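Local coordinates for protein NeuRonal IgCAM-5 (Caenorhabditis elegans, PDB 6ON6) that probably mediates homophilic cell-surface recognition during neural wiring, its first immunoglobulin domain pairing with a second copy of itself in a homodimer, at residues V24-I29 with G89-Q94; V38-A43 with L49-E54; R60-L65 with E85-N90; E64-I69 with E75-I80; C93-N96 with I100-S103. All blocks are in the same frame, centred on the assembly; numbering follows the deposited sequence.

Contact 1 of 5, residues V24-I29 with G89-Q94; sequences VDFTCI and GNYSCQ. With NAG (2-acetamido-2-deoxy-beta-D-glucopyranose), chain C.
The Phe26 ring is overlapped by Tyr91, whose CB stands 4.1 Å from the Phe26 ring centroid and almost on the ring normal, a CH-pi contact over the face. The two rings are nearly parallel, 18° between planes, but slid so far apart that they barely overlap, with centroids 5.0 Å from each other. At the offset margin Phe26 CE2 comes within 3.7 Å of Tyr91 CD1. Both CG atoms lie anti to their carbonyl carbons (chi1 -74° and -69°), which sends the two side chains into the core to cross at about a right angle.

Two residues further along each strand, Cys28 SG bonds to Cys93 SG at 2.0 Å. This is the disulfide that ties the two sheets of an immunoglobulin domain together, and no backbone hydrogen bond spans the same gap. Tyr91 turns its hydroxyl back to Asp87 O, the tyrosine corner of the family. On the outer side of strand 89-94, Asn90 ND2 carries the glycan, bonded to NAG C1 at 1.4 Å, and Glu106 hydrogen-bonds the sugar.

Strand 24-31 is paired with strand 75-80, while strand 89-95 lies between strands 38-42 and 101-110. Phe40 packs on both cysteines from strand 38-42, and Leu107 of strand 101-110 and Ile80 of strand 75-80 pack against both rings.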
# COMPACT_ATOMS: atom_id res chain seq x y z
N VAL A 24 -4.99 4.70 19.17
CA VAL A 24 -4.14 3.50 19.26
C VAL A 24 -2.91 3.66 18.37
O VAL A 24 -3.02 4.14 17.24
CB VAL A 24 -4.90 2.21 18.85
CG1 VAL A 24 -3.97 0.98 18.78
CG2 VAL A 24 -6.03 1.93 19.76
N ASP A 25 -1.75 3.20 18.86
CA ASP A 25 -0.53 3.22 18.06
C ASP A 25 -0.12 1.81 17.65
O ASP A 25 -0.26 0.86 18.45
CB ASP A 25 0.65 3.75 18.90
CG ASP A 25 0.55 5.24 19.21
OD1 ASP A 25 -0.28 5.95 18.59
OD2 ASP A 25 1.34 5.69 20.07
N PHE A 26 0.45 1.71 16.45
CA PHE A 26 1.20 0.53 16.00
C PHE A 26 2.62 1.00 15.76
O PHE A 26 2.85 1.96 15.03
CB PHE A 26 0.58 -0.07 14.70
CG PHE A 26 -0.71 -0.80 14.94
CD1 PHE A 26 -0.69 -2.12 15.38
CD2 PHE A 26 -1.95 -0.19 14.75
CE1 PHE A 26 -1.84 -2.81 15.62
CE2 PHE A 26 -3.09 -0.89 15.02
CZ PHE A 26 -3.06 -2.20 15.42
N THR A 27 3.59 0.31 16.36
CA THR A 27 5.00 0.68 16.21
C THR A 27 5.78 -0.38 15.45
O THR A 27 5.71 -1.57 15.77
CB THR A 27 5.65 0.93 17.58
OG1 THR A 27 4.91 1.93 18.29
CG2 THR A 27 7.15 1.37 17.42
N CYS A 28 6.50 0.05 14.43
CA CYS A 28 7.38 -0.81 13.65
C CYS A 28 8.81 -0.36 13.91
O CYS A 28 9.19 0.76 13.54
CB CYS A 28 7.04 -0.61 12.18
SG CYS A 28 7.86 -1.72 11.04
N ILE A 29 9.61 -1.22 14.53
CA ILE A 29 10.98 -0.87 14.88
C ILE A 29 11.88 -1.63 13.91
O ILE A 29 11.81 -2.86 13.81
CB ILE A 29 11.30 -1.24 16.33
CG1 ILE A 29 10.33 -0.50 17.28
CG2 ILE A 29 12.78 -0.90 16.63
CD1 ILE A 29 10.45 -0.83 18.77
N GLY A 89 -9.25 -4.33 12.10
CA GLY A 89 -8.59 -5.14 11.09
C GLY A 89 -7.10 -5.21 11.31
O GLY A 89 -6.61 -4.92 12.39
N ASN A 90 -6.41 -5.56 10.24
CA ASN A 90 -4.99 -5.91 10.34
C ASN A 90 -4.13 -4.84 9.71
O ASN A 90 -4.37 -4.42 8.58
CB ASN A 90 -4.72 -7.24 9.66
CG ASN A 90 -5.08 -8.40 10.51
OD1 ASN A 90 -4.64 -8.49 11.66
ND2 ASN A 90 -5.88 -9.30 9.98
N TYR A 91 -3.16 -4.36 10.47
CA TYR A 91 -2.28 -3.28 10.05
C TYR A 91 -0.91 -3.89 9.89
O TYR A 91 -0.45 -4.62 10.78
CB TYR A 91 -2.24 -2.17 11.11
CG TYR A 91 -3.59 -1.44 11.19
CD1 TYR A 91 -4.66 -2.03 11.84
CD2 TYR A 91 -3.81 -0.22 10.52
CE1 TYR A 91 -5.94 -1.39 11.88
CE2 TYR A 91 -5.06 0.40 10.59
CZ TYR A 91 -6.06 -0.21 11.24
OH TYR A 91 -7.26 0.47 11.23
N SER A 92 -0.25 -3.57 8.80
CA SER A 92 1.07 -4.14 8.60
C SER A 92 2.08 -3.04 8.27
O SER A 92 1.76 -2.02 7.66
CB SER A 92 0.97 -5.28 7.57
OG SER A 92 0.80 -4.74 6.30
N CYS A 93 3.33 -3.22 8.70
CA CYS A 93 4.38 -2.36 8.18
C CYS A 93 5.23 -3.24 7.29
O CYS A 93 5.44 -4.41 7.60
CB CYS A 93 5.23 -1.66 9.26
SG CYS A 93 6.37 -2.66 10.03
N GLN A 94 5.64 -2.70 6.16
CA GLN A 94 6.37 -3.49 5.19
C GLN A 94 7.54 -2.69 4.65
O GLN A 94 7.45 -1.46 4.52
CB GLN A 94 5.43 -4.05 4.14
CG GLN A 94 4.84 -3.06 3.28
CD GLN A 94 3.72 -3.69 2.42
OE1 GLN A 94 2.71 -4.16 2.94
NE2 GLN A 94 3.94 -3.75 1.13
C1 NAG C . -6.22 -10.45 10.78
C2 NAG C . -7.70 -10.82 10.65
C3 NAG C . -8.00 -12.13 11.39
C4 NAG C . -7.02 -13.23 11.01
C5 NAG C . -5.59 -12.73 11.17
C6 NAG C . -4.55 -13.73 10.70
C7 NAG C . -9.56 -9.23 10.48
C8 NAG C . -9.83 -9.84 9.14
N2 NAG C . -8.53 -9.75 11.16
O3 NAG C . -9.33 -12.54 11.05
O4 NAG C . -7.22 -14.36 11.84
O5 NAG C . -5.41 -11.55 10.38
O6 NAG C . -3.24 -13.36 11.11
O7 NAG C . -10.24 -8.32 10.94

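Contact 2 of 5, residues V38-A43 with L49-E54; sequences VAFVKA and LLSFDE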
# COMPACT_ATOMS: atom_id res chain seq x y z
N VAL A 38 9.79 2.22 4.20
CA VAL A 38 8.79 1.64 5.10
C VAL A 38 7.41 2.13 4.66
O VAL A 38 7.21 3.33 4.46
CB VAL A 38 9.01 2.07 6.55
CG1 VAL A 38 7.94 1.52 7.46
CG2 VAL A 38 10.36 1.59 7.06
N ALA A 39 6.47 1.20 4.55
CA ALA A 39 5.09 1.56 4.24
C ALA A 39 4.17 0.91 5.26
O ALA A 39 4.41 -0.21 5.69
CB ALA A 39 4.70 1.13 2.81
N PHE A 40 3.11 1.61 5.67
CA PHE A 40 2.08 1.02 6.52
C PHE A 40 0.82 0.81 5.68
O PHE A 40 0.44 1.69 4.91
CB PHE A 40 1.69 1.92 7.69
CG PHE A 40 2.68 1.89 8.81
CD1 PHE A 40 2.46 1.14 9.95
CD2 PHE A 40 3.84 2.64 8.73
CE1 PHE A 40 3.40 1.11 10.99
CE2 PHE A 40 4.77 2.61 9.77
CZ PHE A 40 4.51 1.88 10.91
N VAL A 41 0.20 -0.35 5.82
CA VAL A 41 -0.96 -0.70 5.00
C VAL A 41 -2.02 -1.32 5.91
O VAL A 41 -1.70 -1.93 6.93
CB VAL A 41 -0.50 -1.65 3.87
CG1 VAL A 41 -1.62 -2.07 3.03
CG2 VAL A 41 0.53 -0.99 2.96
N LYS A 42 -3.29 -1.11 5.58
CA LYS A 42 -4.37 -1.82 6.24
C LYS A 42 -4.88 -2.90 5.30
O LYS A 42 -5.21 -2.60 4.14
CB LYS A 42 -5.55 -0.89 6.56
CG LYS A 42 -6.45 -1.56 7.57
CD LYS A 42 -7.78 -0.94 7.67
CE LYS A 42 -8.61 -1.79 8.58
NZ LYS A 42 -9.98 -1.30 8.54
N ALA A 43 -5.08 -4.10 5.82
CA ALA A 43 -5.65 -5.18 5.03
C ALA A 43 -7.15 -4.97 4.95
O ALA A 43 -7.82 -4.79 5.97
CB ALA A 43 -5.34 -6.55 5.62
N LEU A 49 -3.27 1.93 1.45
CA LEU A 49 -2.00 2.51 1.86
C LEU A 49 -2.26 3.59 2.91
O LEU A 49 -3.09 4.50 2.71
CB LEU A 49 -1.27 3.08 0.66
CG LEU A 49 0.09 3.73 0.95
CD1 LEU A 49 1.10 2.70 1.47
CD2 LEU A 49 0.64 4.43 -0.30
N LEU A 50 -1.56 3.49 4.05
CA LEU A 50 -1.71 4.47 5.11
C LEU A 50 -0.54 5.45 5.18
O LEU A 50 -0.76 6.63 5.48
CB LEU A 50 -1.87 3.78 6.47
CG LEU A 50 -2.99 2.76 6.56
CD1 LEU A 50 -3.02 2.10 7.92
CD2 LEU A 50 -4.33 3.43 6.29
N SER A 51 0.68 5.00 4.87
CA SER A 51 1.82 5.90 4.86
C SER A 51 2.90 5.30 3.99
O SER A 51 2.94 4.08 3.81
CB SER A 51 2.39 6.16 6.26
OG SER A 51 2.91 4.95 6.82
N PHE A 52 3.75 6.16 3.45
CA PHE A 52 4.90 5.75 2.66
C PHE A 52 6.10 6.58 3.09
O PHE A 52 6.02 7.81 3.12
CB PHE A 52 4.65 5.97 1.16
CG PHE A 52 5.81 5.54 0.32
CD1 PHE A 52 6.03 4.20 0.04
CD2 PHE A 52 6.72 6.47 -0.14
CE1 PHE A 52 7.12 3.80 -0.70
CE2 PHE A 52 7.82 6.06 -0.88
CZ PHE A 52 8.02 4.73 -1.16
N ASP A 53 7.20 5.91 3.43
CA ASP A 53 8.36 6.64 3.91
C ASP A 53 7.92 7.54 5.06
O ASP A 53 7.33 7.04 6.03
CB ASP A 53 9.02 7.38 2.72
CG ASP A 53 10.42 7.89 3.01
OD1 ASP A 53 11.07 7.41 3.97
OD2 ASP A 53 10.87 8.79 2.27
N GLU A 54 8.11 8.86 4.97
CA GLU A 54 7.89 9.72 6.13
C GLU A 54 6.56 10.45 6.15
O GLU A 54 6.34 11.28 7.04
CB GLU A 54 9.04 10.71 6.28
CG GLU A 54 10.32 9.98 6.63
CD GLU A 54 11.49 10.88 6.77
OE1 GLU A 54 11.30 12.08 7.04
OE2 GLU A 54 12.61 10.37 6.58
O HOH W 1 5.69 4.98 6.24
O HOH W 2 11.10 4.82 4.76
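Phe40 O takes Leu50 N at 2.8 Å and, weakly, Ser51 N, so two residues face one: a classic beta bulge in the C-C' hairpin of the immunoglobulin fold. The bulge shifts the register by one, pairing Val41 with Leu49 but Ala39 with Phe52. On the face carrying these four residues, Leu49 CD1 is the bump, dropping into the hollow between Ala39 CB (4.1 Å from it) and Val41 CG2 (4.0 Å). That face meets the second subunit, where Phe52 stacks on Phe52 of the other chain.

The core face carries Phe40, at the position where immunoglobulin domains usually have their tryptophan. Leu50 also turns inward: its CB rides over Phe40 O, and with CG anti to the carbonyl carbon (chi1 -54°) its CD1 reaches 4.1 Å from Lys42 CB, beside Tyr91, Tyr63 and Leu78. With an alanine here, the notch filled by CD1 between Lys42 and Tyr91 would probably open into a gap in the core.

Near the strand ends, one water is gripped by three atoms: it donates to Val38 O and Asp53 O and accepts from Ser51 OG, whose oxygen sits 3.1 Å from Phe40 CD2.

Contact 3 of 5, residues R60-L65 with E85-N90; sequences RNKYEL and ESDRGN. With NAG (2-acetamido-2-deoxy-beta-D-glucopyranose), chain C.
Lys62 and Asp87 have the nearest CA atoms of the two segments, yet these lie 10.5 Å apart, so the backbones never meet and long side chains bridge from just before strand 63-69 to the 3-10 turn 85-87. Lys62 comes from one direction and Asp87 from the other, NZ meeting OD2 at 2.8 Å in a salt bridge. The ammonium lands on the syn side of OD2, 19° out of the carboxylate plane. In Lys62, CG anti to the backbone N (chi1 177°) comes to lie 3.6 Å above the Tyr63 ring plane, toward the rim; the bend at chi2 then redirects the rest of the chain, and NZ ends on Asp87.

Tyr63 joins the same carboxylate through water: its OH is 2.6 Å from a water that donates to Asp87 OD1 at 2.7 Å. Both ends of the bridge have second partners, since Lys62 NZ also reaches Lys81 O and Asp87 OD2 accepts Gln84 N. Within the turn, Arg88 NH1 grips Glu85 OE2 at 3.0 Å, the acceptor lying close to the guanidinium plane.

A basic residue just before strand D bound to the aspartate of the E-F turn is a familiar feature of immunoglobulin variable-type domains. Here both carboxylate oxygens are occupied and the pair is buried, so the bonds probably stabilise the charged forms and hold the turn against strand 63-69, just ahead of the glycosylated Asn90.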
# COMPACT_ATOMS: atom_id res chain seq x y z
N ARG A 60 -4.67 13.33 7.28
CA ARG A 60 -3.70 13.72 8.30
C ARG A 60 -4.33 13.93 9.68
O ARG A 60 -3.61 13.88 10.69
CB ARG A 60 -3.01 15.02 7.84
CG ARG A 60 -1.55 14.89 7.49
N ASN A 61 -5.64 14.20 9.75
CA ASN A 61 -6.30 14.29 11.04
C ASN A 61 -6.71 12.93 11.60
O ASN A 61 -7.12 12.85 12.77
CB ASN A 61 -7.53 15.20 10.97
CG ASN A 61 -7.16 16.64 10.69
OD1 ASN A 61 -6.12 17.12 11.14
ND2 ASN A 61 -8.00 17.33 9.92
N LYS A 62 -6.63 11.87 10.80
CA LYS A 62 -7.01 10.52 11.22
C LYS A 62 -5.81 9.62 11.55
O LYS A 62 -5.84 8.86 12.51
CB LYS A 62 -7.79 9.86 10.08
CG LYS A 62 -8.19 8.40 10.38
CD LYS A 62 -9.14 8.31 11.59
CE LYS A 62 -9.60 6.84 11.80
NZ LYS A 62 -10.66 6.72 12.87
N TYR A 63 -4.78 9.69 10.74
CA TYR A 63 -3.58 8.88 10.89
C TYR A 63 -2.45 9.86 11.08
O TYR A 63 -2.38 10.89 10.40
CB TYR A 63 -3.30 8.17 9.61
CG TYR A 63 -4.38 7.22 9.24
CD1 TYR A 63 -4.58 6.06 9.98
CD2 TYR A 63 -5.22 7.49 8.19
CE1 TYR A 63 -5.59 5.20 9.66
CE2 TYR A 63 -6.21 6.64 7.85
CZ TYR A 63 -6.39 5.49 8.57
OH TYR A 63 -7.41 4.65 8.22
N GLU A 64 -1.59 9.52 12.02
CA GLU A 64 -0.39 10.29 12.23
C GLU A 64 0.77 9.33 12.10
O GLU A 64 0.67 8.16 12.46
CB GLU A 64 -0.38 10.99 13.59
CG GLU A 64 -1.59 11.90 13.83
CD GLU A 64 -1.49 12.67 15.12
OE1 GLU A 64 -0.55 12.39 15.90
OE2 GLU A 64 -2.34 13.57 15.35
N LEU A 65 1.85 9.83 11.57
CA LEU A 65 3.05 9.03 11.47
C LEU A 65 4.18 9.82 12.08
O LEU A 65 4.38 10.99 11.74
CB LEU A 65 3.40 8.70 10.02
CG LEU A 65 4.70 7.94 9.84
CD1 LEU A 65 4.53 6.53 10.34
CD2 LEU A 65 5.04 7.97 8.38
N GLU A 85 -15.49 1.46 14.45
CA GLU A 85 -15.71 0.12 13.92
C GLU A 85 -15.01 -0.10 12.59
O GLU A 85 -14.39 -1.15 12.38
CB GLU A 85 -17.20 -0.11 13.73
CG GLU A 85 -17.98 -0.23 15.01
CD GLU A 85 -19.39 -0.76 14.74
OE1 GLU A 85 -20.33 0.05 14.51
OE2 GLU A 85 -19.52 -2.00 14.71
N SER A 86 -15.01 0.89 11.70
CA SER A 86 -14.39 0.72 10.40
C SER A 86 -12.87 0.59 10.49
O SER A 86 -12.26 0.16 9.52
CB SER A 86 -14.74 1.87 9.46
OG SER A 86 -14.50 3.09 10.12
N ASP A 87 -12.26 0.95 11.63
CA ASP A 87 -10.82 0.77 11.81
C ASP A 87 -10.44 -0.64 12.23
O ASP A 87 -9.23 -0.93 12.26
CB ASP A 87 -10.32 1.77 12.84
CG ASP A 87 -10.53 3.20 12.40
OD1 ASP A 87 -10.18 3.51 11.25
OD2 ASP A 87 -11.04 4.00 13.19
N ARG A 88 -11.38 -1.51 12.58
CA ARG A 88 -11.04 -2.90 12.90
C ARG A 88 -10.26 -3.52 11.75
O ARG A 88 -10.60 -3.32 10.58
CB ARG A 88 -12.31 -3.75 12.99
CG ARG A 88 -13.13 -3.57 14.21
CD ARG A 88 -14.35 -4.50 14.15
NE ARG A 88 -15.12 -4.31 15.37
CZ ARG A 88 -16.36 -3.84 15.42
NH1 ARG A 88 -17.03 -3.56 14.31
NH2 ARG A 88 -16.93 -3.69 16.61
N GLY A 89 -9.25 -4.33 12.10
CA GLY A 89 -8.59 -5.14 11.09
C GLY A 89 -7.10 -5.21 11.31
O GLY A 89 -6.61 -4.92 12.39
N ASN A 90 -6.41 -5.56 10.24
CA ASN A 90 -4.99 -5.91 10.34
C ASN A 90 -4.13 -4.84 9.71
O ASN A 90 -4.37 -4.42 8.58
CB ASN A 90 -4.72 -7.24 9.66
CG ASN A 90 -5.08 -8.40 10.51
OD1 ASN A 90 -4.64 -8.49 11.66
ND2 ASN A 90 -5.88 -9.30 9.98
C1 NAG C . -6.22 -10.45 10.78
C2 NAG C . -7.70 -10.82 10.65
C3 NAG C . -8.00 -12.13 11.39
C4 NAG C . -7.02 -13.23 11.01
C5 NAG C . -5.59 -12.73 11.17
C6 NAG C . -4.55 -13.73 10.70
C7 NAG C . -9.56 -9.23 10.48
C8 NAG C . -9.83 -9.84 9.14
N2 NAG C . -8.53 -9.75 11.16
O3 NAG C . -9.33 -12.54 11.05
O4 NAG C . -7.22 -14.36 11.84
O5 NAG C . -5.41 -11.55 10.38
O6 NAG C . -3.24 -13.36 11.11
O7 NAG C . -10.24 -8.32 10.94
O HOH W 3 -8.10 2.72 9.74

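Contact 4 of 5, residues E64-I69 with E75-I80; sequences ELKPRI and EWVLTI
A G1 beta bulge marks the end of the D-E hairpin of the immunoglobulin fold, where Arg68 and Ile69 both face Glu75. Ile69 and Glu75 exchange two backbone hydrogen bonds, Ile69 N to Glu75 O at 2.9 Å and Glu75 N to Ile69 O at 2.8 Å. Arg68 takes the left-handed backbone conformation (phi 61°, psi 44°) usual for the first position of such a bulge, though it is no glycine. Away from the bulge the strands run antiparallel, with paired bonds between Glu64 and Thr79 and between Lys66 and Val77.

Trp76 has the largest share of the contact. Arg68 N lies 3.7 Å above the plane of its indole, over the centre, and Pro67 CB reaches 3.4 Å from Trp76 CZ3. Arg68 runs alongside, its CG 3.3 Å from Trp76 CZ2, and its guanidinium presents a face to that same carbon with the planes 65° apart. Cut back to an alanine, this position would probably strip Pro67 and the Arg68 methylenes of their apolar floor. On the sheet face that carries Lys66 and Thr79, Ile69 CD1 touches Val77 CG2 at 3.9 Å.

Waters link the polar ends: one accepts from Lys66 NZ and donates to Val77 O and Thr79 OG1. Thr79 OG1 is also hydrogen-bonded to Asp25, and Arg68 NE forms a salt bridge with Glu54, so the charge of Arg68 is probably balanced while its stem shields the indole.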
# COMPACT_ATOMS: atom_id res chain seq x y z
N GLU A 64 -1.59 9.52 12.02
CA GLU A 64 -0.39 10.29 12.23
C GLU A 64 0.77 9.33 12.10
O GLU A 64 0.67 8.16 12.46
CB GLU A 64 -0.38 10.99 13.59
CG GLU A 64 -1.59 11.90 13.83
CD GLU A 64 -1.49 12.67 15.12
OE1 GLU A 64 -0.55 12.39 15.90
OE2 GLU A 64 -2.34 13.57 15.35
N LEU A 65 1.85 9.83 11.57
CA LEU A 65 3.05 9.03 11.47
C LEU A 65 4.18 9.82 12.08
O LEU A 65 4.38 10.99 11.74
CB LEU A 65 3.40 8.70 10.02
CG LEU A 65 4.70 7.94 9.84
CD1 LEU A 65 4.53 6.53 10.34
CD2 LEU A 65 5.04 7.97 8.38
N LYS A 66 4.90 9.19 13.01
CA LYS A 66 6.13 9.73 13.55
C LYS A 66 7.24 8.85 13.02
O LYS A 66 7.51 7.78 13.58
CB LYS A 66 6.10 9.76 15.08
CG LYS A 66 5.12 10.81 15.56
CD LYS A 66 5.15 10.99 17.06
CE LYS A 66 4.68 9.74 17.80
NZ LYS A 66 3.17 9.68 17.81
N PRO A 67 7.84 9.21 11.90
CA PRO A 67 8.80 8.33 11.25
C PRO A 67 10.15 8.60 11.86
O PRO A 67 10.47 9.73 12.24
CB PRO A 67 8.78 8.84 9.80
CG PRO A 67 8.48 10.27 9.91
CD PRO A 67 7.51 10.40 11.09
N ARG A 68 10.94 7.53 11.99
CA ARG A 68 12.36 7.64 12.33
C ARG A 68 12.55 8.30 13.68
O ARG A 68 13.37 9.20 13.81
CB ARG A 68 13.16 8.41 11.27
CG ARG A 68 13.24 7.78 9.91
CD ARG A 68 14.15 8.59 8.99
NE ARG A 68 14.08 8.06 7.64
CZ ARG A 68 14.77 7.00 7.23
NH1 ARG A 68 15.58 6.37 8.07
NH2 ARG A 68 14.63 6.57 5.98
N ILE A 69 11.74 7.90 14.67
CA ILE A 69 11.89 8.41 16.03
C ILE A 69 12.46 7.33 16.93
O ILE A 69 12.90 6.28 16.45
CB ILE A 69 10.59 9.03 16.60
CG1 ILE A 69 9.49 7.97 16.80
CG2 ILE A 69 10.08 10.18 15.69
CD1 ILE A 69 8.38 8.37 17.75
N GLU A 75 12.31 3.86 15.09
CA GLU A 75 10.93 3.54 15.43
C GLU A 75 9.98 4.33 14.56
O GLU A 75 10.11 5.56 14.42
CB GLU A 75 10.65 3.79 16.91
CG GLU A 75 11.77 3.21 17.75
CD GLU A 75 11.48 3.23 19.21
OE1 GLU A 75 10.32 3.49 19.58
OE2 GLU A 75 12.42 2.98 19.98
N TRP A 76 9.04 3.63 13.96
CA TRP A 76 8.04 4.23 13.09
C TRP A 76 6.70 3.98 13.77
O TRP A 76 6.28 2.83 13.90
CB TRP A 76 8.14 3.57 11.72
CG TRP A 76 9.49 3.78 11.06
CD1 TRP A 76 10.68 3.23 11.44
CD2 TRP A 76 9.78 4.59 9.91
NE1 TRP A 76 11.68 3.64 10.61
CE2 TRP A 76 11.17 4.48 9.66
CE3 TRP A 76 9.01 5.42 9.07
CZ2 TRP A 76 11.80 5.14 8.60
CZ3 TRP A 76 9.64 6.06 8.03
CH2 TRP A 76 11.02 5.92 7.80
N VAL A 77 6.03 5.04 14.21
CA VAL A 77 4.82 4.90 15.01
C VAL A 77 3.66 5.46 14.21
O VAL A 77 3.64 6.65 13.88
CB VAL A 77 4.92 5.65 16.34
CG1 VAL A 77 3.67 5.42 17.16
CG2 VAL A 77 6.14 5.19 17.12
N LEU A 78 2.71 4.59 13.90
CA LEU A 78 1.48 4.98 13.22
C LEU A 78 0.38 5.09 14.27
O LEU A 78 0.09 4.12 14.98
CB LEU A 78 1.10 3.89 12.23
CG LEU A 78 -0.22 4.22 11.53
CD1 LEU A 78 0.03 5.32 10.51
CD2 LEU A 78 -0.69 2.95 10.89
N THR A 79 -0.23 6.26 14.38
CA THR A 79 -1.36 6.44 15.29
C THR A 79 -2.65 6.42 14.49
O THR A 79 -2.75 7.09 13.45
CB THR A 79 -1.25 7.77 16.02
OG1 THR A 79 -0.05 7.78 16.79
CG2 THR A 79 -2.44 8.01 16.91
N ILE A 80 -3.60 5.62 14.95
CA ILE A 80 -4.99 5.69 14.46
C ILE A 80 -5.77 6.47 15.49
O ILE A 80 -5.96 6.03 16.63
CB ILE A 80 -5.60 4.30 14.26
CG1 ILE A 80 -4.69 3.50 13.34
CG2 ILE A 80 -6.97 4.41 13.60
CD1 ILE A 80 -4.37 2.21 13.86
O HOH W 4 0.15 10.52 17.86
O HOH W 5 2.19 8.59 15.50

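Contact 5 of 5, residues C93-N96 with I100-S103; sequences CQIN and ITLS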
# COMPACT_ATOMS: atom_id res chain seq x y z
N CYS A 93 3.33 -3.22 8.70
CA CYS A 93 4.38 -2.36 8.18
C CYS A 93 5.23 -3.24 7.29
O CYS A 93 5.44 -4.41 7.60
CB CYS A 93 5.23 -1.66 9.26
SG CYS A 93 6.37 -2.66 10.03
N GLN A 94 5.64 -2.70 6.16
CA GLN A 94 6.37 -3.49 5.19
C GLN A 94 7.54 -2.69 4.65
O GLN A 94 7.45 -1.46 4.52
CB GLN A 94 5.43 -4.05 4.14
CG GLN A 94 4.84 -3.06 3.28
CD GLN A 94 3.72 -3.69 2.42
OE1 GLN A 94 2.71 -4.16 2.94
NE2 GLN A 94 3.94 -3.75 1.13
N ILE A 95 8.69 -3.38 4.46
CA ILE A 95 9.90 -2.75 3.97
C ILE A 95 10.23 -3.36 2.63
O ILE A 95 10.01 -4.55 2.42
CB ILE A 95 11.05 -3.08 4.93
CG1 ILE A 95 10.60 -2.86 6.39
CG2 ILE A 95 12.21 -2.20 4.62
CD1 ILE A 95 11.50 -3.53 7.42
N ASN A 96 10.69 -2.51 1.69
CA ASN A 96 10.92 -2.94 0.30
C ASN A 96 12.21 -3.71 0.10
O ASN A 96 12.94 -3.47 -0.87
CB ASN A 96 10.86 -1.79 -0.69
CG ASN A 96 11.91 -0.75 -0.44
OD1 ASN A 96 12.58 -0.78 0.60
ND2 ASN A 96 12.07 0.17 -1.38
N ILE A 100 10.70 -9.54 0.96
CA ILE A 100 10.06 -8.47 1.74
C ILE A 100 10.25 -8.72 3.23
O ILE A 100 10.51 -9.83 3.69
CB ILE A 100 8.57 -8.42 1.37
CG1 ILE A 100 7.94 -7.10 1.81
CG2 ILE A 100 7.89 -9.65 1.97
CD1 ILE A 100 6.70 -6.84 1.13
N THR A 101 10.11 -7.66 3.99
CA THR A 101 10.14 -7.77 5.43
C THR A 101 8.89 -7.07 5.93
O THR A 101 8.60 -5.95 5.49
CB THR A 101 11.39 -7.09 5.95
OG1 THR A 101 12.53 -7.69 5.33
CG2 THR A 101 11.48 -7.28 7.43
N LEU A 102 8.14 -7.75 6.79
CA LEU A 102 6.89 -7.15 7.26
C LEU A 102 6.49 -7.73 8.61
O LEU A 102 7.01 -8.75 9.07
CB LEU A 102 5.79 -7.34 6.24
CG LEU A 102 5.24 -8.71 5.89
CD1 LEU A 102 4.12 -9.09 6.84
CD2 LEU A 102 4.72 -8.64 4.47
N SER A 103 5.61 -7.00 9.27
CA SER A 103 5.08 -7.34 10.58
C SER A 103 3.64 -6.82 10.61
O SER A 103 3.36 -5.71 10.13
CB SER A 103 5.87 -6.58 11.63
OG SER A 103 5.50 -6.99 12.92
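Ile95 and Thr101 lie side by side and point the same way, Ile95 CD1 meeting Thr101 CG2 at 3.8 Å. Beneath them Ile95 N donates to Thr101 O at 2.8 Å, nearly straight, while the return bond from Thr101 N to Ile95 O is weak at 3.5 Å. The pairing therefore slackens toward the turn. Ile95 CG1 is anti to the carbonyl carbon (chi1 -46°), which carries CD1 over the threonine; in Thr101 it is the methyl CG2 that meets the isoleucine, and the hydroxyl goes to Thr97 in the turn. Ile8 of strand 7-8 packs on both residues.

Cys93 with Ser103 is the other hydrogen-bonded pair. Cys93 N donates to Ser103 O at 2.9 Å and Cys93 O accepts Ser103 N at 3.1 Å. The cysteine sulfur stands 4.3 Å from Ser103 CB and is spent on the disulfide to Cys28, so strand 89-95 is tied here to the opposite sheet. These strands are F and G of the immunoglobulin fold, joined by the turn that corresponds to the third hypervariable loop of antibodies.

The other face belongs to Gln94 and Leu102, a non-hydrogen-bonded pair whose CB atoms are 3.9 Å apart. Pro47 of the second subunit packs on Gln94 and Pro46 of that subunit on Leu102. Ile100 follows at the turn, its CG1 3.3 Å from Ile95 O and its side chain touching Arg58 of the second subunit. Asn96 ND2 reaches across to bond Phe57 O of the same neighbouring chain.

How the contacts relate
Contact 1 joins the two sheets at the middle of the domain, and contacts 2 and 4 each have their centre 9 Å from it and 10 Å from one another. Contact 2 meets strand 89-95 through a probable hydrogen bond, Gln94 N to Ala39 O at 2.8 Å, and meets contact 4 through the salt bridge of Glu54 OE2 with Arg68 NE at 2.9 Å. Contacts 3 and 5 use the two ends of strand 89-95, with centres about 19 Å apart on opposite sides of the chain's centre. Contacts 1, 2 and 5 reach the second subunit, whereas contacts 1 and 3 share the glycan-bearing Asn90.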